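Long-range contact in Non-structural polyprotein (Sindbis virus, PDB 4GUA), which is a viral precursor that includes a cysteine protease, a macro domain and a zinc-binding domain, and is processed into proteins that probably replicate and cap the viral RNA: residues E359-A364 against S445-L450. Numbering follows the deposited sequence.
Sequences EAVVNA and SVAIPL
With chi1 at 168°, V362 CG1 lies opposite the backbone N and reaches P449, while CG2 turns to V446. The CG2 methyls of V362 and V446 meet at 3.7 Å, the two side chains slanting across each other. I448 lies alongside V362, pointing the same way. The side chains of P449 and V362 cross at about a right angle, with P449 CD 3.9 Å from V362 CG1. At S445, chi1 of 52° puts OG between the backbone N and the carbonyl carbon. There S445 OG accepts a nearly straight hydrogen bond from E359 N at 2.7 Å. The carboxylate of E359 turns elsewhere, to a salt bridge with K406 and a hydrogen bond from K444 N. Strands 360-364 and 445-448 run parallel as neighbours in the central mixed sheet of the macro domain. A360 N donates to S445 O, A447 N to A360 O at 2.8 Å, and V362 N to A447 O at 2.7 Å. A447 O takes its donor almost head-on. V361 CG2 and A447 CB touch on one face of the sheet; A360 and V446 point to the other. Strands 405-410 and 480-484 flank the pair. Past the last backbone bond, P449 CG packs on A364 CB at 4.0 Å. The A364 side chain also lies close to a bound MES, probably a crystallisation component.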
ATOM      1  N   GLU A 359     -17.492  20.717   5.137  1.00 69.64           N
ATOM      2  CA  GLU A 359     -16.605  21.443   4.215  1.00 62.21           C
ATOM      3  C   GLU A 359     -16.958  21.221   2.749  1.00 66.17           C
ATOM      4  O   GLU A 359     -16.921  22.155   1.940  1.00 69.47           O
ATOM      5  CB  GLU A 359     -15.143  21.058   4.442  1.00 54.96           C
ATOM      6  CG  GLU A 359     -14.183  21.738   3.473  1.00 61.33           C
ATOM      7  CD  GLU A 359     -12.721  21.414   3.741  1.00 69.60           C
ATOM      8  OE1 GLU A 359     -12.396  20.985   4.876  1.00 71.30           O
ATOM      9  OE2 GLU A 359     -11.899  21.578   2.807  1.00 68.84           O
ATOM     10  N   ALA A 360     -17.263  19.977   2.402  1.00 63.94           N
ATOM     11  CA  ALA A 360     -17.652  19.654   1.040  1.00 60.85           C
ATOM     12  C   ALA A 360     -18.975  18.906   1.041  1.00 65.05           C
ATOM     13  O   ALA A 360     -19.294  18.173   1.977  1.00 65.51           O
ATOM     14  CB  ALA A 360     -16.573  18.822   0.369  1.00 57.35           C
ATOM     15  N   VAL A 361     -19.743  19.093  -0.021  1.00 66.65           N
ATOM     16  CA  VAL A 361     -21.000  18.392  -0.180  1.00 69.15           C
ATOM     17  C   VAL A 361     -20.951  17.615  -1.485  1.00 68.00           C
ATOM     18  O   VAL A 361     -20.458  18.115  -2.499  1.00 65.28           O
ATOM     19  CB  VAL A 361     -22.189  19.374  -0.203  1.00 68.93           C
ATOM     20  CG1 VAL A 361     -22.053  20.362  -1.355  1.00 70.60           C
ATOM     21  CG2 VAL A 361     -23.502  18.617  -0.292  1.00 67.46           C
ATOM     22  N   VAL A 362     -21.478  16.397  -1.458  1.00 62.48           N
ATOM     23  CA  VAL A 362     -21.468  15.540  -2.630  1.00 59.94           C
ATOM     24  C   VAL A 362     -22.851  15.542  -3.240  1.00 65.97           C
ATOM     25  O   VAL A 362     -23.847  15.319  -2.553  1.00 68.82           O
ATOM     26  CB  VAL A 362     -21.083  14.092  -2.284  1.00 60.14           C
ATOM     27  CG1 VAL A 362     -21.356  13.167  -3.466  1.00 54.04           C
ATOM     28  CG2 VAL A 362     -19.625  14.011  -1.845  1.00 60.61           C
ATOM     29  N   ASN A 363     -22.911  15.873  -4.522  1.00 68.31           N
ATOM     30  CA  ASN A 363     -24.143  15.771  -5.284  1.00 66.99           C
ATOM     31  C   ASN A 363     -24.286  14.379  -5.889  1.00 65.59           C
ATOM     32  O   ASN A 363     -23.300  13.778  -6.325  1.00 61.60           O
ATOM     33  CB  ASN A 363     -24.148  16.819  -6.398  1.00 64.88           C
ATOM     34  CG  ASN A 363     -25.406  16.769  -7.240  1.00 68.92           C
ATOM     35  OD1 ASN A 363     -26.488  16.477  -6.738  1.00 74.52           O
ATOM     36  ND2 ASN A 363     -25.267  17.050  -8.527  1.00 66.29           N
ATOM     37  N   ALA A 364     -25.513  13.870  -5.928  1.00 66.79           N
ATOM     38  CA  ALA A 364     -25.775  12.649  -6.672  1.00 65.84           C
ATOM     39  C   ALA A 364     -26.142  13.122  -8.068  1.00 66.91           C
ATOM     40  O   ALA A 364     -27.246  13.621  -8.315  1.00 63.47           O
ATOM     41  CB  ALA A 364     -26.916  11.873  -6.049  1.00 60.15           C
ATOM     42  N   SER A 445     -14.499  17.418   6.394  1.00 58.34           N
ATOM     43  CA  SER A 445     -15.840  16.880   6.567  1.00 57.40           C
ATOM     44  C   SER A 445     -16.551  16.855   5.225  1.00 62.73           C
ATOM     45  O   SER A 445     -16.357  17.744   4.389  1.00 62.94           O
ATOM     46  CB  SER A 445     -16.648  17.742   7.537  1.00 55.08           C
ATOM     47  OG  SER A 445     -16.609  19.110   7.157  1.00 52.41           O
ATOM     48  N   VAL A 446     -17.401  15.857   5.020  1.00 59.09           N
ATOM     49  CA  VAL A 446     -18.105  15.767   3.757  1.00 61.34           C
ATOM     50  C   VAL A 446     -19.547  15.327   3.971  1.00 65.71           C
ATOM     51  O   VAL A 446     -19.812  14.392   4.721  1.00 70.40           O
ATOM     52  CB  VAL A 446     -17.371  14.813   2.786  1.00 55.86           C
ATOM     53  CG1 VAL A 446     -17.101  13.484   3.452  1.00 55.85           C
ATOM     54  CG2 VAL A 446     -18.174  14.624   1.513  1.00 60.26           C
ATOM     55  N   ALA A 447     -20.477  16.038   3.339  1.00 66.01           N
ATOM     56  CA  ALA A 447     -21.876  15.631   3.326  1.00 68.65           C
ATOM     57  C   ALA A 447     -22.106  14.853   2.056  1.00 70.54           C
ATOM     58  O   ALA A 447     -21.756  15.321   0.973  1.00 69.70           O
ATOM     59  CB  ALA A 447     -22.789  16.839   3.364  1.00 70.61           C
ATOM     60  N   ILE A 448     -22.702  13.674   2.182  1.00 75.23           N
ATOM     61  CA  ILE A 448     -22.883  12.804   1.031  1.00 73.02           C
ATOM     62  C   ILE A 448     -24.209  12.045   1.107  1.00 73.29           C
ATOM     63  O   ILE A 448     -24.628  11.619   2.182  1.00 72.71           O
ATOM     64  CB  ILE A 448     -21.699  11.828   0.951  1.00 73.85           C
ATOM     65  CG1 ILE A 448     -21.889  10.818  -0.170  1.00 78.40           C
ATOM     66  CG2 ILE A 448     -21.516  11.111   2.278  1.00 77.56           C
ATOM     67  CD1 ILE A 448     -20.660   9.979  -0.403  1.00 81.52           C
ATOM     68  N   PRO A 449     -24.885  11.887  -0.038  1.00 79.52           N
ATOM     69  CA  PRO A 449     -26.106  11.088  -0.116  1.00 84.60           C
ATOM     70  C   PRO A 449     -25.780   9.657  -0.512  1.00 83.99           C
ATOM     71  O   PRO A 449     -24.620   9.373  -0.792  1.00 88.92           O
ATOM     72  CB  PRO A 449     -26.875  11.777  -1.238  1.00 85.45           C
ATOM     73  CG  PRO A 449     -25.803  12.194  -2.176  1.00 83.98           C
ATOM     74  CD  PRO A 449     -24.614  12.570  -1.315  1.00 83.27           C
ATOM     75  N   LEU A 450     -26.773   8.778  -0.574  1.00 75.50           N
ATOM     76  CA  LEU A 450     -26.506   7.422  -1.020  1.00 72.81           C
ATOM     77  C   LEU A 450     -26.730   7.368  -2.518  1.00 75.42           C
ATOM     78  O   LEU A 450     -27.860   7.452  -2.990  1.00 79.88           O
ATOM     79  CB  LEU A 450     -27.407   6.412  -0.311  1.00 72.89           C
ATOM     80  CG  LEU A 450     -27.234   6.272   1.202  1.00 72.99           C
ATOM     81  CD1 LEU A 450     -28.091   5.131   1.730  1.00 76.79           C
ATOM     82  CD2 LEU A 450     -25.782   6.051   1.567  1.00 73.77           C
TER